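Local coordinates for protein taurine dioxygenase (Burkholderia ambifaria, PDB 5VN6) that probably acts as an iron-dependent taurine dioxygenase of the TfdA family, and carries a magnesium ion at its metal site in this crystal, at residues 161-166 with 182-187. Numbering follows the deposited sequence.
Sequences SIEASF and YPDAEH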
loop_
_atom_site.group_PDB
_atom_site.type_symbol
_atom_site.label_atom_id
_atom_site.label_comp_id
_atom_site.label_asym_id
_atom_site.label_seq_id
_atom_site.Cartn_x
_atom_site.Cartn_y
_atom_site.Cartn_z
ATOM N N SER A 161 3.018 21.282 -9.103
ATOM C CA SER A 161 2.483 21.844 -10.334
ATOM C C SER A 161 1.108 21.277 -10.643
ATOM O O SER A 161 0.940 20.060 -10.727
ATOM C CB SER A 161 3.434 21.574 -11.512
ATOM O OG SER A 161 2.794 21.852 -12.737
ATOM N N ILE A 162 0.131 22.160 -10.860
ATOM C CA ILE A 162 -1.116 21.653 -11.409
ATOM C C ILE A 162 -0.984 21.522 -12.920
ATOM O O ILE A 162 -1.653 20.677 -13.537
ATOM C CB ILE A 162 -2.314 22.534 -11.014
ATOM C CG1 ILE A 162 -3.620 21.803 -11.328
ATOM C CG2 ILE A 162 -2.298 23.858 -11.783
ATOM C CD1 ILE A 162 -4.848 22.461 -10.757
ATOM N N GLU A 163 -0.106 22.331 -13.529
ATOM C CA GLU A 163 0.140 22.244 -14.964
ATOM C C GLU A 163 0.498 20.826 -15.392
ATOM O O GLU A 163 -0.031 20.314 -16.386
ATOM C CB GLU A 163 1.264 23.199 -15.378
ATOM C CG GLU A 163 1.660 22.963 -16.818
ATOM C CD GLU A 163 2.840 23.778 -17.293
ATOM O OE1 GLU A 163 3.788 24.006 -16.522
ATOM O OE2 GLU A 163 2.804 24.197 -18.462
ATOM N N ALA A 164 1.427 20.191 -14.669
ATOM C CA ALA A 164 1.972 18.895 -15.057
ATOM C C ALA A 164 1.129 17.717 -14.584
ATOM O O ALA A 164 1.421 16.572 -14.958
ATOM C CB ALA A 164 3.412 18.748 -14.540
ATOM N N SER A 165 0.106 17.954 -13.769
ATOM C CA SER A 165 -0.775 16.861 -13.375
ATOM C C SER A 165 -2.123 17.029 -14.074
ATOM O O SER A 165 -2.360 16.409 -15.116
ATOM C CB SER A 165 -0.922 16.800 -11.848
ATOM O OG SER A 165 -1.203 18.085 -11.300
ATOM N N PHE A 166 -3.006 17.871 -13.525
ATOM C CA PHE A 166 -4.345 18.040 -14.096
ATOM C C PHE A 166 -4.304 18.706 -15.472
ATOM O O PHE A 166 -5.111 18.383 -16.352
ATOM C CB PHE A 166 -5.234 18.842 -13.141
ATOM C CG PHE A 166 -5.683 18.062 -11.941
ATOM C CD1 PHE A 166 -4.862 17.942 -10.827
ATOM C CD2 PHE A 166 -6.914 17.418 -11.935
ATOM C CE1 PHE A 166 -5.266 17.217 -9.713
ATOM C CE2 PHE A 166 -7.324 16.683 -10.823
ATOM C CZ PHE A 166 -6.494 16.584 -9.709
ATOM N N TYR A 182 -2.722 29.233 -11.717
ATOM C CA TYR A 182 -2.065 28.667 -10.530
ATOM C C TYR A 182 -0.594 28.376 -10.799
ATOM O O TYR A 182 -0.231 27.224 -11.080
ATOM C CB TYR A 182 -2.754 27.383 -10.051
ATOM C CG TYR A 182 -4.243 27.505 -9.835
ATOM C CD1 TYR A 182 -4.747 28.114 -8.690
ATOM C CD2 TYR A 182 -5.143 26.993 -10.758
ATOM C CE1 TYR A 182 -6.116 28.238 -8.486
ATOM C CE2 TYR A 182 -6.509 27.091 -10.556
ATOM C CZ TYR A 182 -6.993 27.723 -9.422
ATOM O OH TYR A 182 -8.353 27.826 -9.224
ATOM N N PRO A 183 0.286 29.382 -10.677
ATOM C CA PRO A 183 1.725 29.136 -10.891
ATOM C C PRO A 183 2.268 28.049 -9.959
ATOM O O PRO A 183 1.851 27.937 -8.803
ATOM C CB PRO A 183 2.364 30.501 -10.603
ATOM C CG PRO A 183 1.258 31.503 -10.806
ATOM C CD PRO A 183 0.001 30.796 -10.368
ATOM N N ASP A 184 3.200 27.241 -10.482
ATOM C CA ASP A 184 3.780 26.134 -9.724
ATOM C C ASP A 184 4.289 26.625 -8.372
ATOM O O ASP A 184 5.184 27.469 -8.306
ATOM C CB ASP A 184 4.936 25.486 -10.502
ATOM C CG ASP A 184 4.553 25.049 -11.922
ATOM O OD1 ASP A 184 5.367 24.336 -12.542
ATOM O OD2 ASP A 184 3.480 25.431 -12.439
ATOM N N ALA A 185 3.729 26.081 -7.292
ATOM C CA ALA A 185 4.017 26.576 -5.954
ATOM C C ALA A 185 5.280 25.925 -5.400
ATOM O O ALA A 185 5.431 24.697 -5.427
ATOM C CB ALA A 185 2.830 26.321 -5.021
ATOM N N GLU A 186 6.181 26.750 -4.882
ATOM C CA GLU A 186 7.362 26.252 -4.196
ATOM C C GLU A 186 7.036 26.081 -2.718
ATOM O O GLU A 186 6.438 26.973 -2.101
ATOM C CB GLU A 186 8.540 27.210 -4.360
ATOM C CG GLU A 186 9.774 26.775 -3.591
ATOM C CD GLU A 186 11.007 27.602 -3.938
ATOM O OE1 GLU A 186 11.442 27.571 -5.107
ATOM O OE2 GLU A 186 11.513 28.317 -3.040
ATOM N N HIS A 187 7.438 24.948 -2.158
ATOM C CA HIS A 187 7.228 24.607 -0.757
ATOM C C HIS A 187 8.501 24.014 -0.179
ATOM O O HIS A 187 9.272 23.372 -0.902
ATOM C CB HIS A 187 6.093 23.585 -0.588
ATOM C CG HIS A 187 4.764 24.096 -1.040
ATOM N ND1 HIS A 187 4.156 25.185 -0.459
ATOM C CD2 HIS A 187 3.932 23.675 -2.018
ATOM C CE1 HIS A 187 3.004 25.419 -1.063
ATOM N NE2 HIS A 187 2.836 24.502 -2.000
HETATM O O HOH W 1 4.703 22.552 -14.418
HETATM O O HOH W 2 0.598 24.933 -9.464
HETATM O O HOH W 3 0.767 24.954 -12.520
#
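Asp-184 lies against Ser-161 where the loop 161-166 meets the chain leaving helix 172-181, and most of what joins the two segments passes through water. Its CB leads to a CG that stands anti to the carbonyl carbon (chi1 -54°), which carries the carboxylate alongside the serine. CG then lies 3.7 Å from Ser-161 CB. Beyond it the two oxygens take different waters. OD1 packs against the same methylene, 3.5 Å from Ser-161 CB, and accepts from a water that also donates to Glu-163 OE1 and accepts from Ser-161 OG. OD2 lies 2.8 Å from a second water, within hydrogen-bonding reach, and forms a salt bridge with Lys-179 of helix 172-181.

That second water accepts from Glu-163 N and approaches Tyr-182 O, as does a third water, which accepts a hydrogen bond from Ile-162 N, 3.1 Å away, so two successive amides of the loop probably reach, through water, one carbonyl just past the helix. Strands 157-160 and 185-192 are antiparallel neighbours in a four-stranded sheet, and helix 172-181 lies on the connection between them; the contact sits at the end of the strand pair where that connection leaves and returns. Here Ser-161 forms an ST motif: its OG, anti to the backbone N (chi1 167°), accepts from Ala-164 N at 2.9 Å, with an angle of 157° at the hydrogen.

Glu-163 OE1 comes within 4.3 Å of Asp-184 OD1, a like-charge approach that Lys-179, salt-bridged to both side chains, would be expected to offset; Arg-175 pairs with Glu-163 OE2. On the apolar side, Ile-162 CG2 touches Tyr-182 CB at 4.0 Å and meets the tyrosine ring obliquely, while Trp-111 touches Ile-162 and stacks edge-to-face with the Tyr-182 ring.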